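Local coordinates for protein carbohydrate oxidase (Microdochium nivale, PDB 3RJA) that oxidises the C1 hydroxyl of mono-, oligo- and polysaccharides to the corresponding lactone with bound FAD, passing the electrons to molecular oxygen to give hydrogen peroxide, at residues Pro37-Thr43 with Gly82-Leu88; Gln42-Thr46 with Asp89-Asp93; Val233-Arg238 with Lys382-Ile386. All blocks are in the same frame, centred on the assembly; numbering follows the deposited sequence. Where two conformers were deposited one is given.

Contact 1 of 3, residues Pro37-Thr43 with Gly82-Leu88; sequences PTAIAQT and GHLMVQL. With ABL ((2R,3R,4R,5R)-4,5-dihydroxy-2-(hydroxymethyl)-6-oxopiperidin-3-yl beta-D-glucopyranoside), chain H.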
loop_
_atom_site.group_PDB
_atom_site.type_symbol
_atom_site.label_atom_id
_atom_site.label_comp_id
_atom_site.label_asym_id
_atom_site.label_seq_id
_atom_site.Cartn_x
_atom_site.Cartn_y
_atom_site.Cartn_z
ATOM N N PRO A 37 -6.370 11.723 -19.030
ATOM C CA PRO A 37 -4.992 11.876 -19.520
ATOM C C PRO A 37 -5.022 12.462 -20.921
ATOM O O PRO A 37 -6.037 12.331 -21.619
ATOM C CB PRO A 37 -4.436 10.444 -19.550
ATOM C CG PRO A 37 -5.427 9.607 -18.837
ATOM C CD PRO A 37 -6.764 10.318 -18.868
ATOM N N THR A 38 -3.958 13.147 -21.333
ATOM C CA THR A 38 -3.943 13.573 -22.725
ATOM C C THR A 38 -3.895 12.369 -23.689
ATOM O O THR A 38 -4.460 12.422 -24.791
ATOM C CB THR A 38 -2.841 14.588 -23.046
ATOM O OG1 THR A 38 -3.018 15.011 -24.393
ATOM C CG2 THR A 38 -1.437 14.000 -22.864
ATOM N N ALA A 39 -3.214 11.301 -23.260
ATOM C CA ALA A 39 -3.147 10.071 -24.018
ATOM C C ALA A 39 -2.769 8.926 -23.099
ATOM O O ALA A 39 -2.132 9.153 -22.078
ATOM C CB ALA A 39 -2.110 10.201 -25.189
ATOM N N ILE A 40 -3.157 7.701 -23.474
ATOM C CA ILE A 40 -2.774 6.513 -22.735
ATOM C C ILE A 40 -1.899 5.599 -23.603
ATOM O O ILE A 40 -2.372 5.080 -24.622
ATOM C CB ILE A 40 -3.990 5.735 -22.236
ATOM C CG1 ILE A 40 -4.999 6.660 -21.519
ATOM C CG2 ILE A 40 -3.547 4.585 -21.289
ATOM C CD1 ILE A 40 -6.246 5.878 -20.974
ATOM N N ALA A 41 -0.631 5.420 -23.184
ATOM C CA ALA A 41 0.325 4.491 -23.799
ATOM C C ALA A 41 0.208 3.141 -23.085
ATOM O O ALA A 41 0.568 3.023 -21.898
ATOM C CB ALA A 41 1.747 5.007 -23.675
ATOM N N GLN A 42 -0.315 2.141 -23.792
ATOM C CA GLN A 42 -0.532 0.820 -23.200
ATOM C C GLN A 42 0.706 -0.025 -23.544
ATOM O O GLN A 42 0.749 -0.691 -24.599
ATOM C CB GLN A 42 -1.803 0.189 -23.758
ATOM C CG GLN A 42 -2.286 -1.045 -22.980
ATOM C CD GLN A 42 -3.393 -1.794 -23.704
ATOM O OE1 GLN A 42 -4.595 -1.611 -23.414
ATOM N NE2 GLN A 42 -3.006 -2.638 -24.636
ATOM N N THR A 43 1.718 0.038 -22.678
ATOM C CA THR A 43 3.046 -0.464 -23.026
ATOM C C THR A 43 3.160 -1.979 -22.939
ATOM O O THR A 43 2.531 -2.592 -22.087
ATOM C CB THR A 43 4.143 0.161 -22.129
ATOM O OG1 THR A 43 3.856 -0.091 -20.742
ATOM C CG2 THR A 43 4.256 1.676 -22.383
ATOM N N GLY A 82 -4.538 15.667 -18.081
ATOM C CA GLY A 82 -3.558 16.092 -19.100
ATOM C C GLY A 82 -2.153 15.504 -19.095
ATOM O O GLY A 82 -1.245 15.993 -19.823
ATOM N N HIS A 83 -1.931 14.469 -18.287
ATOM C CA HIS A 83 -0.626 13.811 -18.300
ATOM C C HIS A 83 -0.641 12.762 -19.393
ATOM O O HIS A 83 -1.709 12.276 -19.817
ATOM C CB HIS A 83 -0.312 13.109 -16.957
ATOM C CG HIS A 83 -0.020 14.048 -15.816
ATOM N ND1 HIS A 83 0.793 13.693 -14.759
ATOM C CD2 HIS A 83 -0.450 15.308 -15.554
ATOM C CE1 HIS A 83 0.862 14.699 -13.899
ATOM N NE2 HIS A 83 0.123 15.694 -14.356
ATOM N N LEU A 84 0.553 12.394 -19.823
ATOM C CA LEU A 84 0.755 11.173 -20.567
ATOM C C LEU A 84 0.656 10.053 -19.523
ATOM O O LEU A 84 1.386 10.068 -18.517
ATOM C CB LEU A 84 2.152 11.171 -21.228
ATOM C CG LEU A 84 2.519 9.902 -22.013
ATOM C CD1 LEU A 84 1.404 9.513 -22.976
ATOM C CD2 LEU A 84 3.824 10.160 -22.816
ATOM N N MET A 85 -0.272 9.123 -19.719
ATOM C CA MET A 85 -0.391 8.021 -18.761
ATOM C C MET A 85 0.229 6.778 -19.392
ATOM O O MET A 85 -0.152 6.366 -20.489
ATOM C CB MET A 85 -1.859 7.775 -18.312
ATOM C CG MET A 85 -1.977 6.817 -17.090
ATOM S SD MET A 85 -3.644 6.643 -16.406
ATOM C CE MET A 85 -4.452 5.653 -17.675
ATOM N N VAL A 86 1.207 6.215 -18.694
ATOM C CA VAL A 86 1.862 4.976 -19.097
ATOM C C VAL A 86 1.143 3.856 -18.382
ATOM O O VAL A 86 1.359 3.640 -17.170
ATOM C CB VAL A 86 3.359 4.983 -18.733
ATOM C CG1 VAL A 86 4.040 3.656 -19.092
ATOM C CG2 VAL A 86 4.082 6.177 -19.401
ATOM N N GLN A 87 0.253 3.181 -19.131
ATOM C CA GLN A 87 -0.640 2.148 -18.598
ATOM C C GLN A 87 0.124 0.805 -18.629
ATOM O O GLN A 87 0.458 0.321 -19.710
ATOM C CB GLN A 87 -1.892 2.057 -19.471
ATOM C CG GLN A 87 -2.837 0.931 -19.118
ATOM C CD GLN A 87 -3.339 1.035 -17.670
ATOM O OE1 GLN A 87 -3.441 2.131 -17.118
ATOM N NE2 GLN A 87 -3.651 -0.097 -17.069
ATOM N N LEU A 88 0.417 0.238 -17.452
ATOM C CA LEU A 88 1.379 -0.871 -17.357
ATOM C C LEU A 88 0.745 -2.254 -17.227
ATOM O O LEU A 88 1.441 -3.275 -17.330
ATOM C CB LEU A 88 2.352 -0.649 -16.180
ATOM C CG LEU A 88 3.281 0.566 -16.239
ATOM C CD1 LEU A 88 4.032 0.795 -14.890
ATOM C CD2 LEU A 88 4.295 0.457 -17.405
HETATM C C1A ABL H . -7.120 0.440 -27.574
HETATM O O1A ABL H . -7.817 1.315 -27.010
HETATM C C2A ABL H . -7.661 -0.389 -28.741
HETATM O O2A ABL H . -9.076 -0.450 -28.579
HETATM C C3A ABL H . -7.120 -1.827 -28.686
HETATM O O3A ABL H . -7.560 -2.514 -29.872
HETATM C C4A ABL H . -5.618 -1.817 -28.652
HETATM O O1 ABL H . -5.107 -3.162 -28.594
HETATM C C5A ABL H . -5.253 -1.167 -27.289
HETATM N N5 ABL H . -5.857 0.172 -27.174
HETATM C C6A ABL H . -3.722 -0.976 -27.191
HETATM O O6A ABL H . -3.178 -0.656 -28.458
HETATM C C1 ABL H . -4.305 -3.723 -29.663
HETATM C C2 ABL H . -3.880 -5.149 -29.266
HETATM O O2 ABL H . -3.121 -5.129 -28.053
HETATM C C3 ABL H . -3.050 -5.785 -30.373
HETATM O O3 ABL H . -2.872 -7.148 -30.036
HETATM C C4 ABL H . -3.748 -5.608 -31.758
HETATM O O4 ABL H . -2.868 -6.006 -32.799
HETATM C C5 ABL H . -4.168 -4.150 -31.976
HETATM O O5 ABL H . -5.017 -3.788 -30.877
HETATM C C6 ABL H . -4.823 -3.867 -33.335
HETATM O O6 ABL H . -5.951 -4.648 -33.633
HETATM O O HOH W 1 0.465 -2.336 -20.283
#
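In the small parallel sheet of the FAD-binding region, strand 39-42 lies beside strand 84-87, setting Ile40 next to Met85, Ala41 next to Val86 and Gln42 next to Gln87. The strand axes run 24° apart, and the peptide groups that face each other alternate in the manner of a parallel pair. Met85 N gives a nearly straight bond to Ala39 O (3.0 Å, 176° at the hydrogen), Ala41 N then reaches Met85 O, and Gln87 N comes back to Ala41 O at 2.8 Å. Thr43 N continues the ladder to Gln87 O at 3.2 Å. The other end is less regular, since Thr38 N approaches His83 O (2.8 Å) from above the carbonyl plane.

This is one edge of a three-stranded sheet: 39-42 leads through helix 46-58 to 63-66, a beta-alpha-beta crossover, and 84-87 is then inserted between those two strands. The side chains of the pair divide between its faces. On one, Ile40 and Met85 lie side by side, the thioether chain turning at its last torsion (chi3 73°) to bring CE within 3.8 Å of Ile40 CD1. Ile40 CG2, anti to its own backbone N, rests on Gln87 CB at 3.5 Å. Beyond that CB the glutamine bends away, its amide being held by Lys66 and Asp89. Farther along this face the Gln42 side chain packs against the bound sugar analogue ABL. Ala41 and Val86 occupy the other face, where Val86 CG1 meets the methyl CG2 of Thr43 at 3.8 Å. Leu88 CD2 touches the hydroxyl OG1 of Thr43 at 3.4 Å, and the same leucine is in contact with FAD.

Contact 2 of 3, residues Gln42-Thr46 with Asp89-Asp93; sequences QTQTT and DRMID. With ABL ((2R,3R,4R,5R)-4,5-dihydroxy-2-(hydroxymethyl)-6-oxopiperidin-3-yl beta-D-glucopyranoside), chain H; TRS (2-amino-2-hydroxymethyl-propane-1,3-diol), chain I.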
loop_
_atom_site.group_PDB
_atom_site.type_symbol
_atom_site.label_atom_id
_atom_site.label_comp_id
_atom_site.label_asym_id
_atom_site.label_seq_id
_atom_site.Cartn_x
_atom_site.Cartn_y
_atom_site.Cartn_z
ATOM N N GLN A 42 -0.315 2.141 -23.792
ATOM C CA GLN A 42 -0.532 0.820 -23.200
ATOM C C GLN A 42 0.706 -0.025 -23.544
ATOM O O GLN A 42 0.749 -0.691 -24.599
ATOM C CB GLN A 42 -1.803 0.189 -23.758
ATOM C CG GLN A 42 -2.286 -1.045 -22.980
ATOM C CD GLN A 42 -3.393 -1.794 -23.704
ATOM O OE1 GLN A 42 -4.595 -1.611 -23.414
ATOM N NE2 GLN A 42 -3.006 -2.638 -24.636
ATOM N N THR A 43 1.718 0.038 -22.678
ATOM C CA THR A 43 3.046 -0.464 -23.026
ATOM C C THR A 43 3.160 -1.979 -22.939
ATOM O O THR A 43 2.531 -2.592 -22.087
ATOM C CB THR A 43 4.143 0.161 -22.129
ATOM O OG1 THR A 43 3.856 -0.091 -20.742
ATOM C CG2 THR A 43 4.256 1.676 -22.383
ATOM N N GLN A 44 4.022 -2.563 -23.765
ATOM C CA GLN A 44 4.278 -3.999 -23.741
ATOM C C GLN A 44 5.725 -4.322 -23.343
ATOM O O GLN A 44 6.017 -5.422 -22.871
ATOM C CB GLN A 44 3.954 -4.626 -25.126
ATOM C CG GLN A 44 2.457 -4.638 -25.453
ATOM C CD GLN A 44 1.648 -5.652 -24.605
ATOM O OE1 GLN A 44 2.211 -6.604 -24.047
ATOM N NE2 GLN A 44 0.336 -5.437 -24.499
ATOM N N THR A 45 6.633 -3.373 -23.520
ATOM C CA THR A 45 8.058 -3.619 -23.280
ATOM C C THR A 45 8.714 -2.434 -22.558
ATOM O O THR A 45 8.139 -1.330 -22.509
ATOM C CB THR A 45 8.818 -3.738 -24.613
ATOM O OG1 THR A 45 8.780 -2.463 -25.282
ATOM C CG2 THR A 45 8.221 -4.852 -25.532
ATOM N N THR A 46 9.938 -2.646 -22.060
ATOM C CA THR A 46 10.719 -1.576 -21.457
ATOM C C THR A 46 10.946 -0.432 -22.456
ATOM O O THR A 46 10.806 0.761 -22.104
ATOM C CB THR A 46 12.049 -2.103 -20.881
ATOM O OG1 THR A 46 11.750 -3.122 -19.911
ATOM C CG2 THR A 46 12.852 -0.970 -20.178
ATOM N N ASP A 89 -0.565 -2.290 -17.006
ATOM C CA ASP A 89 -1.216 -3.495 -16.523
ATOM C C ASP A 89 -1.336 -4.678 -17.518
ATOM O O ASP A 89 -1.920 -5.722 -17.169
ATOM C CB ASP A 89 -2.560 -3.147 -15.849
ATOM C CG ASP A 89 -3.744 -3.208 -16.812
ATOM O OD1 ASP A 89 -3.574 -2.865 -17.999
ATOM O OD2 ASP A 89 -4.855 -3.582 -16.359
ATOM N N ARG A 90 -0.798 -4.551 -18.733
ATOM C CA ARG A 90 -0.744 -5.699 -19.651
ATOM C C ARG A 90 0.640 -6.346 -19.568
ATOM O O ARG A 90 0.881 -7.382 -20.178
ATOM C CB ARG A 90 -1.054 -5.308 -21.108
ATOM C CG ARG A 90 -2.392 -4.618 -21.357
ATOM C CD ARG A 90 -3.584 -5.392 -20.772
ATOM N NE ARG A 90 -4.824 -5.025 -21.451
ATOM C CZ ARG A 90 -5.524 -3.930 -21.173
ATOM N NH1 ARG A 90 -5.110 -3.097 -20.224
ATOM N NH2 ARG A 90 -6.639 -3.664 -21.839
ATOM N N MET A 91 1.551 -5.716 -18.820
ATOM C CA MET A 91 2.894 -6.272 -18.596
ATOM C C MET A 91 2.884 -7.015 -17.248
ATOM O O MET A 91 3.141 -6.433 -16.179
ATOM C CB MET A 91 3.964 -5.178 -18.610
ATOM C CG MET A 91 4.034 -4.370 -19.926
ATOM S SD MET A 91 5.042 -2.894 -19.699
ATOM C CE MET A 91 6.648 -3.697 -19.682
ATOM N N ILE A 92 2.583 -8.303 -17.304
ATOM C CA ILE A 92 2.182 -9.027 -16.114
ATOM C C ILE A 92 3.061 -10.218 -15.751
ATOM O O ILE A 92 2.764 -10.920 -14.794
ATOM C CB ILE A 92 0.694 -9.545 -16.268
ATOM C CG1 ILE A 92 0.570 -10.503 -17.459
ATOM C CG2 ILE A 92 -0.280 -8.371 -16.375
ATOM C CD1 ILE A 92 -0.784 -11.285 -17.492
ATOM N N ASP A 93 4.114 -10.474 -16.516
ATOM C CA ASP A 93 4.841 -11.738 -16.344
ATOM C C ASP A 93 5.871 -11.730 -15.231
ATOM O O ASP A 93 6.552 -10.724 -15.010
ATOM C CB ASP A 93 5.584 -12.078 -17.624
ATOM C CG ASP A 93 4.636 -12.340 -18.786
ATOM O OD1 ASP A 93 3.457 -12.670 -18.550
ATOM O OD2 ASP A 93 5.080 -12.200 -19.930
HETATM C C1A ABL H . -7.120 0.440 -27.574
HETATM O O1A ABL H . -7.817 1.315 -27.010
HETATM C C2A ABL H . -7.661 -0.389 -28.741
HETATM O O2A ABL H . -9.076 -0.450 -28.579
HETATM C C3A ABL H . -7.120 -1.827 -28.686
HETATM O O3A ABL H . -7.560 -2.514 -29.872
HETATM C C4A ABL H . -5.618 -1.817 -28.652
HETATM O O1 ABL H . -5.107 -3.162 -28.594
HETATM C C5A ABL H . -5.253 -1.167 -27.289
HETATM N N5 ABL H . -5.857 0.172 -27.174
HETATM C C6A ABL H . -3.722 -0.976 -27.191
HETATM O O6A ABL H . -3.178 -0.656 -28.458
HETATM C C1 ABL H . -4.305 -3.723 -29.663
HETATM C C2 ABL H . -3.880 -5.149 -29.266
HETATM O O2 ABL H . -3.121 -5.129 -28.053
HETATM C C3 ABL H . -3.050 -5.785 -30.373
HETATM O O3 ABL H . -2.872 -7.148 -30.036
HETATM C C4 ABL H . -3.748 -5.608 -31.758
HETATM O O4 ABL H . -2.868 -6.006 -32.799
HETATM C C5 ABL H . -4.168 -4.150 -31.976
HETATM O O5 ABL H . -5.017 -3.788 -30.877
HETATM C C6 ABL H . -4.823 -3.867 -33.335
HETATM O O6 ABL H . -5.951 -4.648 -33.633
HETATM C C TRS I . 3.625 -9.552 -22.369
HETATM C C1 TRS I . 4.805 -8.764 -22.881
HETATM C C2 TRS I . 4.090 -9.750 -20.934
HETATM C C3 TRS I . 3.167 -10.776 -23.154
HETATM N N TRS I . 2.489 -8.619 -22.359
HETATM O O1 TRS I . 4.959 -7.650 -22.010
HETATM O O2 TRS I . 3.029 -9.542 -20.025
HETATM O O3 TRS I . 1.783 -11.003 -22.935
HETATM O O HOH W 1 0.465 -2.336 -20.283
#
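Met91 lays its thioether arm obliquely across Thr43 and the start of helix 46-58, and no residue here has more surface covered by the opposing loop. Its CG sits 3.2 Å from the carbonyl O of Thr43, and SD is equally near to OG1 of that threonine. With chi3 at 75° the chain turns at the sulfur, which carries CE past Gln44 O to Thr45 C at 3.8 Å. Thr45 itself is the N-cap of that helix, its hydroxyl being bonded to His48 N, so the methyl packs where the helix begins.

Arg90 comes next. In the conformer described, it folds back at chi2 and presents its guanidinium to Asp89, whose OD1 lies in the guanidinium plane and takes a salt bridge from NH1 at 2.7 Å. Asp21 and Asp25 supply further salt bridges in this conformer.

Gln42 crosses the same arginine. The end of its amide sits over the rim of one guanidinium face, tilted 36° from it, and its CD is 3.8 Å from Arg90 CG while also packing on ABL. Shortening Gln42 to an alanine is likely to leave a gap between Arg90 CG and the sugar analogue, and the guanidinium without the amide at its rim.

Small molecules provide polar joins. One water accepts from Arg90 N (3.0 Å) and donates to both Thr43 O and Gln87 O. A Tris molecule, probably from the crystallisation liquor, donates from its amine N to Gln44 OE1 (2.6 Å) and Arg90 O, and its O2 takes the N-H of Ile92. The loops therefore meet through a thioether packed on a threonine hydroxyl and backbone carbonyls, through bridging molecules and through a tilted amide, while the aspartates probably balance the charge of Arg90 and fix its guanidinium in this conformer.

Contact 3 of 3, residues Val233-Arg238 with Lys382-Ile386; sequences VEDYAR and KLWLI. With ZN (zinc ion), chain F.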
loop_
_atom_site.group_PDB
_atom_site.type_symbol
_atom_site.label_atom_id
_atom_site.label_comp_id
_atom_site.label_asym_id
_atom_site.label_seq_id
_atom_site.Cartn_x
_atom_site.Cartn_y
_atom_site.Cartn_z
ATOM N N VAL A 233 -3.740 -4.545 23.680
ATOM C CA VAL A 233 -3.193 -5.000 22.396
ATOM C C VAL A 233 -1.857 -4.300 22.145
ATOM O O VAL A 233 -0.919 -4.936 21.673
ATOM C CB VAL A 233 -4.180 -4.794 21.233
ATOM C CG1 VAL A 233 -3.535 -5.218 19.876
ATOM C CG2 VAL A 233 -5.505 -5.573 21.499
ATOM N N GLU A 234 -1.733 -3.021 22.517
ATOM C CA GLU A 234 -0.461 -2.347 22.276
ATOM C C GLU A 234 0.650 -2.984 23.097
ATOM O O GLU A 234 1.786 -3.142 22.588
ATOM C CB GLU A 234 -0.498 -0.836 22.503
ATOM C CG GLU A 234 0.919 -0.232 22.301
ATOM C CD GLU A 234 0.951 1.285 22.210
ATOM O OE1 GLU A 234 -0.002 1.863 21.605
ATOM O OE2 GLU A 234 1.938 1.910 22.728
ATOM N N ASP A 235 0.324 -3.375 24.339
ATOM C CA ASP A 235 1.301 -4.023 25.225
ATOM C C ASP A 235 1.825 -5.303 24.599
ATOM O O ASP A 235 3.044 -5.548 24.555
ATOM C CB ASP A 235 0.689 -4.384 26.609
ATOM C CG ASP A 235 0.383 -3.163 27.463
ATOM O OD1 ASP A 235 0.984 -2.096 27.237
ATOM O OD2 ASP A 235 -0.459 -3.279 28.383
ATOM N N TYR A 236 0.885 -6.142 24.173
ATOM C CA TYR A 236 1.217 -7.429 23.589
ATOM C C TYR A 236 2.046 -7.189 22.316
ATOM O O TYR A 236 3.076 -7.841 22.089
ATOM C CB TYR A 236 -0.073 -8.213 23.297
ATOM C CG TYR A 236 0.159 -9.540 22.610
ATOM C CD1 TYR A 236 0.591 -10.674 23.333
ATOM C CD2 TYR A 236 -0.089 -9.686 21.244
ATOM C CE1 TYR A 236 0.792 -11.913 22.687
ATOM C CE2 TYR A 236 0.080 -10.915 20.602
ATOM C CZ TYR A 236 0.522 -12.023 21.320
ATOM O OH TYR A 236 0.726 -13.218 20.654
ATOM N N ALA A 237 1.617 -6.225 21.506
ATOM C CA ALA A 237 2.337 -5.893 20.273
ATOM C C ALA A 237 3.776 -5.455 20.602
ATOM O O ALA A 237 4.752 -5.977 20.035
ATOM C CB ALA A 237 1.589 -4.794 19.495
ATOM N N ARG A 238 3.915 -4.522 21.543
ATOM C CA ARG A 238 5.219 -3.912 21.760
ATOM C C ARG A 238 6.212 -4.909 22.341
ATOM O O ARG A 238 7.338 -5.014 21.865
ATOM C CB ARG A 238 5.109 -2.675 22.650
ATOM C CG ARG A 238 6.432 -1.961 22.861
ATOM C CD ARG A 238 6.243 -0.681 23.653
ATOM N NE ARG A 238 5.251 0.244 23.093
ATOM C CZ ARG A 238 5.435 0.970 21.979
ATOM N NH1 ARG A 238 6.551 0.859 21.272
ATOM N NH2 ARG A 238 4.500 1.811 21.566
ATOM N N LYS A 382 7.480 3.119 13.969
ATOM C CA LYS A 382 6.026 3.209 14.260
ATOM C C LYS A 382 5.446 1.838 14.531
ATOM O O LYS A 382 5.592 0.922 13.715
ATOM C CB LYS A 382 5.240 3.871 13.116
ATOM C CG LYS A 382 5.840 5.204 12.583
ATOM C CD LYS A 382 6.039 6.256 13.721
ATOM C CE LYS A 382 6.180 7.691 13.205
ATOM N NZ LYS A 382 7.457 7.901 12.480
ATOM N N LEU A 383 4.772 1.710 15.669
ATOM C CA LEU A 383 4.158 0.473 16.080
ATOM C C LEU A 383 2.853 0.231 15.328
ATOM O O LEU A 383 2.586 -0.904 14.874
ATOM C CB LEU A 383 3.909 0.462 17.623
ATOM C CG LEU A 383 3.432 -0.895 18.156
ATOM C CD1 LEU A 383 4.034 -1.225 19.519
ATOM C CD2 LEU A 383 1.908 -0.992 18.213
ATOM N N TRP A 384 2.030 1.278 15.234
ATOM C CA TRP A 384 0.714 1.182 14.589
ATOM C C TRP A 384 0.710 1.749 13.166
ATOM O O TRP A 384 1.205 2.849 12.926
ATOM C CB TRP A 384 -0.307 2.021 15.380
ATOM C CG TRP A 384 -0.656 1.469 16.747
ATOM C CD1 TRP A 384 -0.331 2.013 17.971
ATOM C CD2 TRP A 384 -1.425 0.295 17.024
ATOM N NE1 TRP A 384 -0.845 1.243 18.991
ATOM C CE2 TRP A 384 -1.524 0.181 18.441
ATOM C CE3 TRP A 384 -2.025 -0.685 16.219
ATOM C CZ2 TRP A 384 -2.200 -0.876 19.064
ATOM C CZ3 TRP A 384 -2.711 -1.736 16.844
ATOM C CH2 TRP A 384 -2.783 -1.824 18.254
ATOM N N LEU A 385 0.106 1.018 12.247
ATOM C CA LEU A 385 -0.273 1.524 10.928
ATOM C C LEU A 385 -1.821 1.517 10.913
ATOM O O LEU A 385 -2.446 0.483 11.154
ATOM C CB LEU A 385 0.283 0.629 9.801
ATOM C CG LEU A 385 -0.401 0.726 8.418
ATOM C CD1 LEU A 385 -0.282 2.106 7.808
ATOM C CD2 LEU A 385 0.143 -0.272 7.446
ATOM N N ILE A 386 -2.425 2.664 10.630
ATOM C CA ILE A 386 -3.861 2.808 10.826
ATOM C C ILE A 386 -4.488 3.280 9.538
ATOM O O ILE A 386 -4.032 4.266 8.949
ATOM C CB ILE A 386 -4.177 3.813 11.977
ATOM C CG1 ILE A 386 -3.550 3.321 13.298
ATOM C CG2 ILE A 386 -5.697 4.064 12.112
ATOM C CD1 ILE A 386 -3.647 4.358 14.467
HETATM ZN ZN ZN F . -0.606 -1.685 29.579
#
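Glu234 and Trp384 make the polar link between helix 223-239 and strand 384-392: the indole NE1 donates to Glu234 OE1 at 2.8 Å, 162° at the hydrogen. The carboxylate oxygen lies close to the ring plane, at the edge of the indole, but the N-H reaches it from above the carboxylate plane, the two flat groups being 64° apart. Because Glu234 is stretched out, CG anti to the backbone N (chi1 177°), its carboxylate extends to the ring edge. A salt bridge grips the other oxygen, with Arg238 NH2 at 2.8 Å from Glu234 OE2, one helical turn away. Ser328 OG and Ile329 N bond to the same carboxylate, so this buried charge is shared among several donors, which would probably stabilise its ionised form.

Apolar packing centres on Leu383. Its CD1 stands over the middle of the Arg238 guanidinium, 3.6 Å from CZ, while CD2 touches Ala237 CB at 4.0 Å and also lies over the rim of one face of its neighbour Trp384, 3.5 Å above the ring plane. Val233 CG1 meets the far edge of the indole at CH2, 3.8 Å away.

Metal binding turns outward from the helix: Asp235 OD2 binds zinc at 2.0 Å together with Glu231.

Leu383 and Trp384 both face Leu326 of strand 318-326, forming a classic beta bulge at the start of strand 384-392. Helix 223-239 thus packs over the central strands of the eight-stranded antiparallel sheet, with Val233 also on strand 245-251 and Ala237 and Trp384 both on strand 352-359.

From the N terminus, residues 37-46 supply the first side of both contact 1 and contact 2, overlapping at Gln42 and Thr43. Contact 1 returns the chain at 82-88, after helix 46-58 and strand 63-66, and contact 2 does so immediately afterwards at 89-93. Since both partners advance in the same direction, the two closures cross rather than nest; they also share one bridging water and the same sugar analogue. Contact 1 pairs two strands within the parallel sheet; contact 2 joins the loops that follow them, reaching the start of helix 46-58. Contact 3 follows in series, closing a span of 143 residues between helix 223-239 and the antiparallel sheet. Its centre is about 40 Å from that of contact 1, across the molecule's centre.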